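Local atomic coordinates of tRNA (uracil(54)-C(5))-methyltransferase (Pyrococcus abyssi, PDB entry 2JJQ), a protein that catalyses the transfer of a methyl group from S-adenosyl-L-methionine to C5 of uridine 54 in tRNA, giving 5-methyluridine. Residues Arg130-Ile135 with Tyr194-Glu199; Ala134-Gly139 with Trp149-Ile154; Gly291-Asp296 with Gly312-Gly317; Ser350-Asp355 with Asn375-Gly380. One frame throughout, in Å; residues are numbered along the deposited sequence.

Contact 1: residues Arg130-Ile135 with Tyr194-Glu199; sequences RIDLAI and YMVLRE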
loop_
_atom_site.group_PDB
_atom_site.type_symbol
_atom_site.label_atom_id
_atom_site.label_comp_id
_atom_site.label_asym_id
_atom_site.label_seq_id
_atom_site.Cartn_x
_atom_site.Cartn_y
_atom_site.Cartn_z
ATOM N N ARG A 130 -7.093 3.919 -2.877
ATOM C CA ARG A 130 -6.574 5.285 -2.710
ATOM C C ARG A 130 -5.677 5.648 -3.905
ATOM O O ARG A 130 -4.828 4.854 -4.286
ATOM C CB ARG A 130 -5.798 5.427 -1.389
ATOM C CG ARG A 130 -5.264 6.812 -1.144
ATOM C CD ARG A 130 -4.171 6.915 -0.087
ATOM N NE ARG A 130 -3.670 8.294 -0.114
ATOM C CZ ARG A 130 -3.028 8.914 0.862
ATOM N NH1 ARG A 130 -2.730 8.271 1.985
ATOM N NH2 ARG A 130 -2.661 10.186 0.707
ATOM N N ILE A 131 -5.856 6.841 -4.476
ATOM C CA ILE A 131 -4.881 7.366 -5.415
ATOM C C ILE A 131 -4.673 8.841 -5.105
ATOM O O ILE A 131 -5.613 9.499 -4.579
ATOM C CB ILE A 131 -5.308 7.203 -6.864
ATOM C CG1 ILE A 131 -6.635 7.897 -7.145
ATOM C CG2 ILE A 131 -5.361 5.681 -7.211
ATOM C CD1 ILE A 131 -7.030 7.658 -8.601
ATOM N N ASP A 132 -3.452 9.321 -5.340
ATOM C CA ASP A 132 -3.077 10.709 -5.044
ATOM C C ASP A 132 -2.723 11.313 -6.397
ATOM O O ASP A 132 -1.740 10.891 -7.043
ATOM C CB ASP A 132 -1.890 10.730 -4.059
ATOM C CG ASP A 132 -2.242 10.048 -2.687
ATOM O OD1 ASP A 132 -2.902 8.974 -2.646
ATOM O OD2 ASP A 132 -1.849 10.558 -1.623
ATOM N N LEU A 133 -3.588 12.188 -6.894
ATOM C CA LEU A 133 -3.389 12.805 -8.194
ATOM C C LEU A 133 -2.878 14.222 -8.020
ATOM O O LEU A 133 -3.474 15.035 -7.295
ATOM C CB LEU A 133 -4.719 12.839 -8.958
ATOM C CG LEU A 133 -5.355 11.475 -9.263
ATOM C CD1 LEU A 133 -6.828 11.645 -9.591
ATOM C CD2 LEU A 133 -4.611 10.838 -10.415
ATOM N N ALA A 134 -1.735 14.520 -8.640
ATOM C CA ALA A 134 -1.247 15.868 -8.665
ATOM C C ALA A 134 -2.058 16.724 -9.652
ATOM O O ALA A 134 -2.446 16.250 -10.727
ATOM C CB ALA A 134 0.297 15.903 -9.011
ATOM N N ILE A 135 -2.293 17.992 -9.291
ATOM C CA ILE A 135 -3.161 18.859 -10.119
ATOM C C ILE A 135 -2.287 20.027 -10.578
ATOM O O ILE A 135 -1.990 20.921 -9.826
ATOM C CB ILE A 135 -4.382 19.361 -9.304
ATOM C CG1 ILE A 135 -5.131 18.164 -8.672
ATOM C CG2 ILE A 135 -5.302 20.287 -10.140
ATOM C CD1 ILE A 135 -6.075 18.618 -7.572
ATOM N N TYR A 194 -3.025 18.562 -4.816
ATOM C CA TYR A 194 -3.417 17.167 -5.033
ATOM C C TYR A 194 -4.910 16.991 -4.848
ATOM O O TYR A 194 -5.519 17.679 -3.997
ATOM C CB TYR A 194 -2.722 16.206 -4.009
ATOM C CG TYR A 194 -1.229 16.052 -4.216
ATOM C CD1 TYR A 194 -0.729 15.114 -5.102
ATOM C CD2 TYR A 194 -0.338 16.847 -3.514
ATOM C CE1 TYR A 194 0.628 14.992 -5.311
ATOM C CE2 TYR A 194 1.066 16.728 -3.708
ATOM C CZ TYR A 194 1.524 15.787 -4.617
ATOM O OH TYR A 194 2.880 15.650 -4.844
ATOM N N MET A 195 -5.476 16.035 -5.586
ATOM C CA MET A 195 -6.798 15.517 -5.298
ATOM C C MET A 195 -6.533 14.069 -4.885
ATOM O O MET A 195 -6.051 13.294 -5.698
ATOM C CB MET A 195 -7.675 15.490 -6.549
ATOM C CG MET A 195 -8.992 14.678 -6.320
ATOM S SD MET A 195 -10.289 14.900 -7.561
ATOM C CE MET A 195 -9.575 14.051 -8.984
ATOM N N VAL A 196 -6.797 13.738 -3.626
ATOM C CA VAL A 196 -6.609 12.340 -3.183
ATOM C C VAL A 196 -7.975 11.688 -3.157
ATOM O O VAL A 196 -8.921 12.246 -2.565
ATOM C CB VAL A 196 -5.993 12.276 -1.766
ATOM C CG1 VAL A 196 -5.943 10.762 -1.275
ATOM C CG2 VAL A 196 -4.614 12.954 -1.692
ATOM N N LEU A 197 -8.131 10.556 -3.826
ATOM C CA LEU A 197 -9.434 9.931 -3.921
ATOM C C LEU A 197 -9.373 8.636 -3.123
ATOM O O LEU A 197 -8.407 7.887 -3.236
ATOM C CB LEU A 197 -9.734 9.607 -5.389
ATOM C CG LEU A 197 -10.263 10.732 -6.263
ATOM C CD1 LEU A 197 -10.224 10.282 -7.755
ATOM C CD2 LEU A 197 -11.735 10.978 -5.829
ATOM N N ARG A 198 -10.379 8.381 -2.295
ATOM C CA ARG A 198 -10.459 7.108 -1.596
ATOM C C ARG A 198 -11.823 6.513 -1.789
ATOM O O ARG A 198 -12.822 7.259 -1.958
ATOM C CB ARG A 198 -10.150 7.306 -0.103
ATOM C CG ARG A 198 -8.777 7.947 0.090
ATOM C CD ARG A 198 -8.338 8.040 1.532
ATOM N NE ARG A 198 -7.918 6.707 1.975
ATOM C CZ ARG A 198 -7.166 6.467 3.044
ATOM N NH1 ARG A 198 -6.747 7.471 3.810
ATOM N NH2 ARG A 198 -6.872 5.208 3.344
ATOM N N GLU A 199 -11.919 5.180 -1.780
ATOM C CA GLU A 199 -13.243 4.605 -1.811
ATOM C C GLU A 199 -13.330 3.265 -1.119
ATOM O O GLU A 199 -12.327 2.541 -1.028
ATOM C CB GLU A 199 -13.820 4.509 -3.238
ATOM C CG GLU A 199 -13.376 3.401 -4.047
ATOM C CD GLU A 199 -14.025 3.408 -5.457
ATOM O OE1 GLU A 199 -15.046 4.115 -5.694
ATOM O OE2 GLU A 199 -13.482 2.707 -6.330
#
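With CG of Arg-130 trans to its backbone N (chi1 -179°) and the chain extended as far as NE, the arginine runs out over Val-196 on the neighbouring strand; CG of Asp-132, beside its own backbone N (chi1 -61°), sends the carboxylate back to meet it. The two residues belong to an antiparallel ladder, the edge strand 130-136 of a five-stranded mixed sheet paired with strand 192-199. Arg-130 NE donates to Asp-132 OD1 at 2.7 Å through that oxygen's syn lone pair, though the oxygen is tilted from the guanidinium plane. NH2 faces OD2 in a salt bridge whose modelled distance is doubtfully short; OD2 is also hydrogen-bonded to Ser-241. Val-196 sits under this ion pair, with CG1 3.6 Å from Arg-130 NE and CG2 3.7 Å from Asp-132 OD2. On the same face Arg-130 CD lies over one face of the Arg-198 guanidinium. The guanidinium planes of Arg-130 and Arg-198 are 23° apart, and Arg-198 NH1 is held elsewhere by the carbonyl of Ser-269. Farther along, the Tyr-194 ring lies against Ala-134, its hydroxyl bonded to Asp-239.

The reverse face is apolar: Ile-131 beside Leu-197, Leu-133 beside Met-195, with helix 162-178 packed on Met-195 and Leu-197. Between the faces, Ile-131 and Leu-197 exchange two backbone hydrogen bonds, as do Leu-133 and Met-195. The Ile-131 side chain also approaches that of Cys-157, a ligand of the [4Fe-4S] cluster by similarity. At the far end, Ile-135 CD1 turns back across the ladder and comes to 3.3 Å from Met-195 N.

Contact 2: residues Ala134-Gly139 with Trp149-Ile154; sequences AITKDG and WKIVDI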
loop_
_atom_site.group_PDB
_atom_site.type_symbol
_atom_site.label_atom_id
_atom_site.label_comp_id
_atom_site.label_asym_id
_atom_site.label_seq_id
_atom_site.Cartn_x
_atom_site.Cartn_y
_atom_site.Cartn_z
ATOM N N ALA A 134 -1.735 14.520 -8.640
ATOM C CA ALA A 134 -1.247 15.868 -8.665
ATOM C C ALA A 134 -2.058 16.724 -9.652
ATOM O O ALA A 134 -2.446 16.250 -10.727
ATOM C CB ALA A 134 0.297 15.903 -9.011
ATOM N N ILE A 135 -2.293 17.992 -9.291
ATOM C CA ILE A 135 -3.161 18.859 -10.119
ATOM C C ILE A 135 -2.287 20.027 -10.578
ATOM O O ILE A 135 -1.990 20.921 -9.826
ATOM C CB ILE A 135 -4.382 19.361 -9.304
ATOM C CG1 ILE A 135 -5.131 18.164 -8.672
ATOM C CG2 ILE A 135 -5.302 20.287 -10.140
ATOM C CD1 ILE A 135 -6.075 18.618 -7.572
ATOM N N THR A 136 -1.839 20.000 -11.826
ATOM C CA THR A 136 -0.809 20.956 -12.203
ATOM C C THR A 136 -1.196 21.729 -13.456
ATOM O O THR A 136 -2.157 21.394 -14.150
ATOM C CB THR A 136 0.549 20.250 -12.441
ATOM O OG1 THR A 136 0.499 19.556 -13.689
ATOM C CG2 THR A 136 0.825 19.196 -11.370
ATOM N N LYS A 137 -0.433 22.792 -13.723
ATOM C CA LYS A 137 -0.664 23.599 -14.916
ATOM C C LYS A 137 -0.753 22.716 -16.169
ATOM O O LYS A 137 -1.704 22.808 -16.956
ATOM C CB LYS A 137 0.420 24.685 -15.022
ATOM C CG LYS A 137 0.361 25.516 -16.296
ATOM C CD LYS A 137 1.335 26.706 -16.233
ATOM C CE LYS A 137 1.538 27.311 -17.626
ATOM N NZ LYS A 137 2.045 26.257 -18.571
ATOM N N ASP A 138 0.187 21.796 -16.316
ATOM C CA ASP A 138 0.206 20.940 -17.504
ATOM C C ASP A 138 -0.497 19.592 -17.406
ATOM O O ASP A 138 -0.227 18.693 -18.189
ATOM C CB ASP A 138 1.642 20.753 -17.982
ATOM C CG ASP A 138 2.167 22.002 -18.684
ATOM O OD1 ASP A 138 1.355 22.666 -19.387
ATOM O OD2 ASP A 138 3.362 22.326 -18.521
ATOM N N GLY A 139 -1.380 19.422 -16.436
ATOM C CA GLY A 139 -2.176 18.199 -16.414
ATOM C C GLY A 139 -2.445 17.701 -15.010
ATOM O O GLY A 139 -1.860 18.219 -14.048
ATOM N N TRP A 149 10.282 16.187 -13.420
ATOM C CA TRP A 149 9.800 17.557 -13.659
ATOM C C TRP A 149 8.606 17.611 -14.592
ATOM O O TRP A 149 8.124 18.689 -14.920
ATOM C CB TRP A 149 10.925 18.463 -14.215
ATOM C CG TRP A 149 11.450 18.030 -15.549
ATOM C CD1 TRP A 149 11.020 18.441 -16.787
ATOM C CD2 TRP A 149 12.492 17.084 -15.785
ATOM N NE1 TRP A 149 11.731 17.798 -17.772
ATOM C CE2 TRP A 149 12.647 16.968 -17.181
ATOM C CE3 TRP A 149 13.321 16.330 -14.948
ATOM C CZ2 TRP A 149 13.596 16.126 -17.756
ATOM C CZ3 TRP A 149 14.261 15.482 -15.521
ATOM C CH2 TRP A 149 14.391 15.389 -16.911
ATOM N N LYS A 150 8.125 16.444 -15.007
ATOM C CA LYS A 150 7.154 16.349 -16.074
ATOM C C LYS A 150 5.938 15.596 -15.519
ATOM O O LYS A 150 6.092 14.595 -14.837
ATOM C CB LYS A 150 7.812 15.579 -17.220
ATOM C CG LYS A 150 6.981 15.333 -18.478
ATOM C CD LYS A 150 7.919 14.925 -19.637
ATOM C CE LYS A 150 7.131 14.621 -20.923
ATOM N NZ LYS A 150 7.989 14.535 -22.161
ATOM N N ILE A 151 4.739 16.083 -15.811
ATOM C CA ILE A 151 3.530 15.393 -15.373
ATOM C C ILE A 151 3.028 14.474 -16.471
ATOM O O ILE A 151 3.122 14.810 -17.670
ATOM C CB ILE A 151 2.407 16.388 -14.971
ATOM C CG1 ILE A 151 1.284 15.668 -14.237
ATOM C CG2 ILE A 151 1.858 17.153 -16.173
ATOM C CD1 ILE A 151 1.509 15.652 -12.723
ATOM N N VAL A 152 2.533 13.312 -16.066
ATOM C CA VAL A 152 1.801 12.431 -16.949
ATOM C C VAL A 152 0.314 12.777 -16.735
ATOM O O VAL A 152 -0.199 12.619 -15.632
ATOM C CB VAL A 152 2.038 10.953 -16.591
ATOM C CG1 VAL A 152 1.172 10.052 -17.463
ATOM C CG2 VAL A 152 3.530 10.569 -16.740
ATOM N N ASP A 153 -0.343 13.316 -17.747
ATOM C CA ASP A 153 -1.731 13.714 -17.634
ATOM C C ASP A 153 -2.662 12.528 -17.943
ATOM O O ASP A 153 -2.473 11.814 -18.935
ATOM C CB ASP A 153 -1.977 14.923 -18.524
ATOM C CG ASP A 153 -3.406 15.431 -18.459
ATOM O OD1 ASP A 153 -3.982 15.574 -17.365
ATOM O OD2 ASP A 153 -3.968 15.728 -19.528
ATOM N N ILE A 154 -3.623 12.254 -17.065
ATOM C CA ILE A 154 -4.498 11.084 -17.236
ATOM C C ILE A 154 -5.960 11.464 -17.090
ATOM O O ILE A 154 -6.259 12.456 -16.420
ATOM C CB ILE A 154 -4.187 9.943 -16.254
ATOM C CG1 ILE A 154 -4.561 10.321 -14.831
ATOM C CG2 ILE A 154 -2.713 9.535 -16.349
ATOM C CD1 ILE A 154 -4.220 9.255 -13.813
#
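Ile-151 reaches from its short strand into the bend formed by Thr-136, Asp-138 and Gly-139, and nearly every atom of its side chain finds something there. CB stands 3.9 Å from Thr-136 OG1. From it CG2 branches into the position between backbone N and carbonyl carbon, which carries this methyl to the turn, 3.3 Å from Asp-138 O and close to the CB of the same aspartate. The other branch starts with CG1 trans to the backbone N (chi1 -167°) and passes Thr-136 OG1 and Gly-139 O. At the tip, CD1 touches two methyls, Thr-136 CG2 and Ala-134 CB, each at 3.9 Å. The Thr-136 and Ile-151 side chains thus reach toward each other, tip to tip.

What receives this side chain is a type I beta turn, Thr-136 to Gly-139, at the end of strand 130-136. The turn is closed by paired backbone bonds between its first and last residues, and Gly-139 O also takes the Thr-136 hydroxyl at 2.7 Å, so two donors grip one carbonyl. Strand 151-153 pairs with strand 142-143, just beyond the turn, in a small two-stranded antiparallel sheet.

Gly-139 passes close to Asp-153 with its backbone alone. Asp-153 OD1 comes to 3.3 Å from Gly-139 CA and accepts the backbone N-H of Ile-140.

Contact 3: residues Gly291-Asp296 with Gly312-Gly317; sequences GEKILD and GFNVKG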
loop_
_atom_site.group_PDB
_atom_site.type_symbol
_atom_site.label_atom_id
_atom_site.label_comp_id
_atom_site.label_asym_id
_atom_site.label_seq_id
_atom_site.Cartn_x
_atom_site.Cartn_y
_atom_site.Cartn_z
ATOM N N GLY A 291 -5.325 -19.866 20.231
ATOM C CA GLY A 291 -5.621 -19.491 21.594
ATOM C C GLY A 291 -6.697 -18.426 21.667
ATOM O O GLY A 291 -7.514 -18.308 20.774
ATOM N N GLU A 292 -6.695 -17.636 22.733
ATOM C CA GLU A 292 -7.744 -16.639 22.908
ATOM C C GLU A 292 -7.182 -15.224 23.022
ATOM O O GLU A 292 -7.794 -14.235 22.529
ATOM C CB GLU A 292 -8.502 -16.930 24.192
ATOM C CG GLU A 292 -9.686 -16.043 24.342
ATOM C CD GLU A 292 -10.694 -16.106 23.168
ATOM O OE1 GLU A 292 -10.740 -17.101 22.393
ATOM O OE2 GLU A 292 -11.485 -15.155 23.050
ATOM N N LYS A 293 -6.043 -15.131 23.711
ATOM C CA LYS A 293 -5.363 -13.818 23.994
ATOM C C LYS A 293 -4.401 -13.416 22.880
ATOM O O LYS A 293 -3.393 -14.072 22.677
ATOM C CB LYS A 293 -4.615 -13.851 25.326
ATOM C CG LYS A 293 -5.552 -13.981 26.518
ATOM C CD LYS A 293 -4.782 -14.112 27.811
ATOM C CE LYS A 293 -5.757 -13.930 28.961
ATOM N NZ LYS A 293 -5.144 -14.097 30.321
ATOM N N ILE A 294 -4.719 -12.344 22.158
ATOM C CA ILE A 294 -3.938 -11.981 20.976
ATOM C C ILE A 294 -3.348 -10.620 21.183
ATOM O O ILE A 294 -4.063 -9.725 21.658
ATOM C CB ILE A 294 -4.847 -11.874 19.723
ATOM C CG1 ILE A 294 -5.741 -13.124 19.539
ATOM C CG2 ILE A 294 -4.042 -11.637 18.420
ATOM C CD1 ILE A 294 -4.958 -14.446 19.363
ATOM N N LEU A 295 -2.071 -10.456 20.842
ATOM C CA LEU A 295 -1.492 -9.092 20.723
ATOM C C LEU A 295 -1.372 -8.706 19.247
ATOM O O LEU A 295 -0.764 -9.450 18.478
ATOM C CB LEU A 295 -0.101 -9.013 21.346
ATOM C CG LEU A 295 0.741 -7.757 21.101
ATOM C CD1 LEU A 295 0.053 -6.559 21.712
ATOM C CD2 LEU A 295 2.069 -8.004 21.814
ATOM N N ASP A 296 -1.955 -7.562 18.873
ATOM C CA ASP A 296 -1.871 -7.006 17.525
ATOM C C ASP A 296 -0.790 -5.893 17.621
ATOM O O ASP A 296 -1.108 -4.697 17.858
ATOM C CB ASP A 296 -3.242 -6.460 17.070
ATOM C CG ASP A 296 -3.247 -5.945 15.601
ATOM O OD1 ASP A 296 -2.264 -6.265 14.863
ATOM O OD2 ASP A 296 -4.256 -5.266 15.201
ATOM N N GLY A 312 -14.173 -13.108 17.869
ATOM C CA GLY A 312 -14.334 -13.538 19.266
ATOM C C GLY A 312 -13.049 -13.638 20.096
ATOM O O GLY A 312 -13.065 -14.091 21.284
ATOM N N PHE A 313 -11.909 -13.229 19.516
ATOM C CA PHE A 313 -10.675 -13.246 20.276
ATOM C C PHE A 313 -10.617 -12.113 21.270
ATOM O O PHE A 313 -11.315 -11.100 21.110
ATOM C CB PHE A 313 -9.439 -13.148 19.343
ATOM C CG PHE A 313 -9.257 -14.367 18.466
ATOM C CD1 PHE A 313 -8.469 -15.453 18.895
ATOM C CD2 PHE A 313 -9.905 -14.457 17.243
ATOM C CE1 PHE A 313 -8.329 -16.595 18.070
ATOM C CE2 PHE A 313 -9.769 -15.584 16.425
ATOM C CZ PHE A 313 -8.967 -16.654 16.841
ATOM N N ASN A 314 -9.745 -12.282 22.257
ATOM C CA ASN A 314 -9.435 -11.259 23.234
ATOM C C ASN A 314 -8.196 -10.454 22.744
ATOM O O ASN A 314 -7.106 -10.977 22.712
ATOM C CB ASN A 314 -9.145 -11.991 24.544
ATOM C CG ASN A 314 -8.640 -11.073 25.643
ATOM O OD1 ASN A 314 -8.198 -9.969 25.381
ATOM N ND2 ASN A 314 -8.656 -11.549 26.877
ATOM N N VAL A 315 -8.375 -9.198 22.343
ATOM C CA VAL A 315 -7.329 -8.534 21.563
ATOM C C VAL A 315 -6.835 -7.275 22.257
ATOM O O VAL A 315 -7.643 -6.451 22.714
ATOM C CB VAL A 315 -7.877 -8.085 20.157
ATOM C CG1 VAL A 315 -6.832 -7.320 19.385
ATOM C CG2 VAL A 315 -8.377 -9.305 19.376
ATOM N N LYS A 316 -5.515 -7.135 22.315
ATOM C CA LYS A 316 -4.905 -5.871 22.716
ATOM C C LYS A 316 -3.996 -5.495 21.553
ATOM O O LYS A 316 -3.302 -6.347 21.028
ATOM C CB LYS A 316 -4.074 -6.097 23.954
ATOM C CG LYS A 316 -4.945 -6.382 25.225
ATOM C CD LYS A 316 -4.039 -6.455 26.444
ATOM C CE LYS A 316 -4.857 -6.543 27.757
ATOM N NZ LYS A 316 -3.939 -7.143 28.781
ATOM N N GLY A 317 -3.973 -4.235 21.162
ATOM C CA GLY A 317 -3.080 -3.824 20.090
ATOM C C GLY A 317 -2.297 -2.597 20.513
ATOM O O GLY A 317 -2.732 -1.825 21.384
#
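Ile-294 packs its CG1 3.6 Å from Phe-313 CD1, crossing the ring at a slant, and here the contact is tight. Ile-294 CG1 lies beside its own backbone N (chi1 -51°), the branch that faces the phenyl group. Carbonyl oxygens come to the ring's edge: Glu-292 O lies in its plane, and Gly-291 O is 3.3 Å from Phe-313 CE1. Leu-308 of helix 303-310 and Val-289 pack against both Ile-294 and Phe-313. The two strands are neighbouring parallel strands of a beta-alpha-beta unit, strand 293-297, helix 303-310, strand 314-319, in the Rossmann-like fold of class I methyltransferases. Four backbone bonds join them, from Asn-314 N to Glu-292 O at one end to Asp-296 N and Lys-316 O, 2.8 Å apart, at the other.

The face carrying Lys-293, Asn-314 and Lys-316 is looser and turned largely to solvent. Lys-293 and Asn-314 run side by side, with Lys-293 CG 4.0 Å from Asn-314 ND2, and the extended lysines Lys-293 and Lys-316 lead away from the contact. Leu-295 is the buried exception, its CD1 3.4 Å from Lys-316 O. At the exposed start, Glu-292 bends at chi2 (57°) and crosses Asn-314 at about a right angle. Gly-312, the first residue to leave helical geometry after helix 303-310, closes it in a Schellman motif.

Asp-296 lies near the bound S-adenosyl-L-homocysteine, its OD2 accepting the N-H of Gly-305. That bond ties strand 293-297 to the first turn of helix 303-310, whose N-terminus would probably stabilise the carboxylate as an anion.

Contact 4: residues Ser350-Asp355 with Asn375-Gly380; sequences SVKGFD and NREKPG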
loop_
_atom_site.group_PDB
_atom_site.type_symbol
_atom_site.label_atom_id
_atom_site.label_comp_id
_atom_site.label_asym_id
_atom_site.label_seq_id
_atom_site.Cartn_x
_atom_site.Cartn_y
_atom_site.Cartn_z
ATOM N N SER A 350 5.376 -4.945 26.212
ATOM C CA SER A 350 5.435 -6.282 26.803
ATOM C C SER A 350 4.673 -7.296 25.959
ATOM O O SER A 350 3.563 -7.024 25.480
ATOM C CB SER A 350 4.860 -6.267 28.228
ATOM O OG SER A 350 4.625 -7.580 28.656
ATOM N N VAL A 351 5.253 -8.472 25.813
ATOM C CA VAL A 351 4.617 -9.569 25.105
ATOM C C VAL A 351 4.240 -10.669 26.066
ATOM O O VAL A 351 3.896 -11.763 25.673
ATOM C CB VAL A 351 5.557 -10.085 23.981
ATOM C CG1 VAL A 351 5.614 -9.051 22.881
ATOM C CG2 VAL A 351 6.970 -10.287 24.479
ATOM N N LYS A 352 4.274 -10.379 27.364
ATOM C CA LYS A 352 3.906 -11.388 28.348
ATOM C C LYS A 352 2.428 -11.710 28.290
ATOM O O LYS A 352 1.600 -10.796 28.172
ATOM C CB LYS A 352 4.183 -10.844 29.756
ATOM C CG LYS A 352 5.655 -10.527 30.064
ATOM C CD LYS A 352 5.810 -10.312 31.590
ATOM C CE LYS A 352 7.185 -9.761 31.990
ATOM N NZ LYS A 352 8.243 -10.792 31.791
ATOM N N GLY A 353 2.083 -12.980 28.428
ATOM C CA GLY A 353 0.708 -13.375 28.711
ATOM C C GLY A 353 -0.204 -13.536 27.505
ATOM O O GLY A 353 -1.419 -13.634 27.680
ATOM N N PHE A 354 0.355 -13.532 26.291
ATOM C CA PHE A 354 -0.481 -13.713 25.085
ATOM C C PHE A 354 -0.350 -15.136 24.578
ATOM O O PHE A 354 0.702 -15.742 24.750
ATOM C CB PHE A 354 -0.032 -12.730 24.007
ATOM C CG PHE A 354 -0.279 -11.338 24.386
ATOM C CD1 PHE A 354 -1.588 -10.821 24.321
ATOM C CD2 PHE A 354 0.751 -10.522 24.837
ATOM C CE1 PHE A 354 -1.883 -9.524 24.673
ATOM C CE2 PHE A 354 0.442 -9.209 25.222
ATOM C CZ PHE A 354 -0.840 -8.699 25.137
ATOM N N ASP A 355 -1.401 -15.655 23.932
ATOM C CA ASP A 355 -1.303 -16.933 23.212
ATOM C C ASP A 355 -0.711 -16.783 21.796
ATOM O O ASP A 355 -0.001 -17.667 21.317
ATOM C CB ASP A 355 -2.705 -17.520 23.057
ATOM C CG ASP A 355 -3.351 -17.791 24.399
ATOM O OD1 ASP A 355 -2.650 -18.367 25.257
ATOM O OD2 ASP A 355 -4.530 -17.443 24.597
ATOM N N ASN A 375 11.638 -13.923 22.422
ATOM C CA ASN A 375 12.494 -15.098 22.731
ATOM C C ASN A 375 12.410 -15.562 24.199
ATOM O O ASN A 375 12.543 -16.757 24.505
ATOM C CB ASN A 375 13.944 -14.826 22.288
ATOM C CG ASN A 375 14.127 -14.962 20.780
ATOM O OD1 ASN A 375 13.315 -15.589 20.112
ATOM N ND2 ASN A 375 15.227 -14.430 20.251
ATOM N N ARG A 376 12.205 -14.613 25.094
ATOM C CA ARG A 376 12.168 -14.882 26.533
ATOM C C ARG A 376 10.781 -15.360 26.913
ATOM O O ARG A 376 10.633 -16.351 27.619
ATOM C CB ARG A 376 12.539 -13.619 27.297
ATOM C CG ARG A 376 12.514 -13.721 28.795
ATOM C CD ARG A 376 13.336 -12.554 29.391
ATOM N NE ARG A 376 12.542 -11.341 29.616
ATOM C CZ ARG A 376 12.698 -10.187 28.957
ATOM N NH1 ARG A 376 13.637 -10.062 28.017
ATOM N NH2 ARG A 376 11.918 -9.151 29.246
ATOM N N GLU A 377 9.756 -14.669 26.420
ATOM C CA GLU A 377 8.378 -14.993 26.780
ATOM C C GLU A 377 7.841 -16.179 26.015
ATOM O O GLU A 377 7.008 -16.939 26.532
ATOM C CB GLU A 377 7.444 -13.784 26.557
ATOM C CG GLU A 377 7.688 -12.617 27.476
ATOM C CD GLU A 377 7.804 -13.025 28.940
ATOM O OE1 GLU A 377 6.871 -13.711 29.453
ATOM O OE2 GLU A 377 8.827 -12.636 29.560
ATOM N N LYS A 378 8.268 -16.317 24.760
ATOM C CA LYS A 378 7.867 -17.431 23.931
ATOM C C LYS A 378 6.350 -17.645 23.847
ATOM O O LYS A 378 5.836 -18.714 24.184
ATOM C CB LYS A 378 8.573 -18.727 24.384
ATOM C CG LYS A 378 10.095 -18.739 24.255
ATOM C CD LYS A 378 10.548 -18.659 22.781
ATOM C CE LYS A 378 9.881 -19.660 21.870
ATOM N NZ LYS A 378 10.369 -21.084 22.033
ATOM N N PRO A 379 5.624 -16.644 23.335
ATOM C CA PRO A 379 4.228 -16.926 23.014
ATOM C C PRO A 379 4.169 -18.116 22.082
ATOM O O PRO A 379 5.095 -18.301 21.294
ATOM C CB PRO A 379 3.762 -15.649 22.288
ATOM C CG PRO A 379 5.034 -14.962 21.783
ATOM C CD PRO A 379 6.100 -15.336 22.804
ATOM N N GLY A 380 3.117 -18.928 22.202
ATOM C CA GLY A 380 2.981 -20.161 21.467
ATOM C C GLY A 380 3.058 -19.960 19.947
ATOM O O GLY A 380 3.629 -20.790 19.237
HETATM O O HOH W 1 4.173 -14.965 28.840
HETATM O O HOH W 2 1.640 -18.378 24.630
#
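A type II beta turn, Val-351 to Phe-354, leads into strand 356-359 of the methyltransferase sheet and leans on the C-terminal end of helix 368-377. Ser-350 OG starts it with an ST turn, accepting the backbone N-H of Lys-352. On the helix side, Glu-377 is the residue that does most of the touching. Its CG, beside the backbone N, lies 3.9 Å from Val-351 CG2, and a bend at chi2 (-48°) turns the carboxylate to Lys-352. The lysine's aliphatic CG is 3.5 Å from Glu-377 OE1, and a bend at chi4 (-70°) returns NZ to Glu-377 OE2 in a 3.0 Å salt bridge. NZ comes from above the carboxylate plane, 55° out of it. Arg-376 adds a second positive charge to OE2 over a longer distance, so the glutamate's negative charge is probably stabilised from two quarters.

Water extends the contact along the turn. One molecule accepts from Gly-353 N and donates to Glu-377 OE1 at 3.0 Å; another donates to Phe-354 O and accepts from Gly-380 N, 2.9 Å away. Near this second bridge, Pro-379 CB sits 3.9 Å from Phe-354 O.

Val-351 continues inward against Leu-370 and Leu-374 of helix 368-377 and against Leu-295. The turn thus lies between helix 368-377 and strand 293-297, while Pro-379 rests on Leu-374 and Gly-380 leads directly into strand 381-386.

In the fold
Along the chain, contacts 1 and 2 set out from the same strand, 130-136, and contacts 3 and 4 follow. The first two have centres 13 Å apart and meet where Leu-133 packs on Ile-154. Contacts 3 and 4, 12 Å between centres, are joined through Asp-355, whose carboxylate and backbone N both bond to the start of strand 293-297. The pairs lie on opposite sides of the chain's centre, and bound S-adenosyl-L-homocysteine is about 9 Å from the side chain of Arg-198 and about 5 Å from that of Asp-296. Contacts 1 and 2 thus appear to belong to the central part, contacts 3 and 4 to the catalytic domain; with the TRAM-like domain, these regions probably form the tRNA site at their interface.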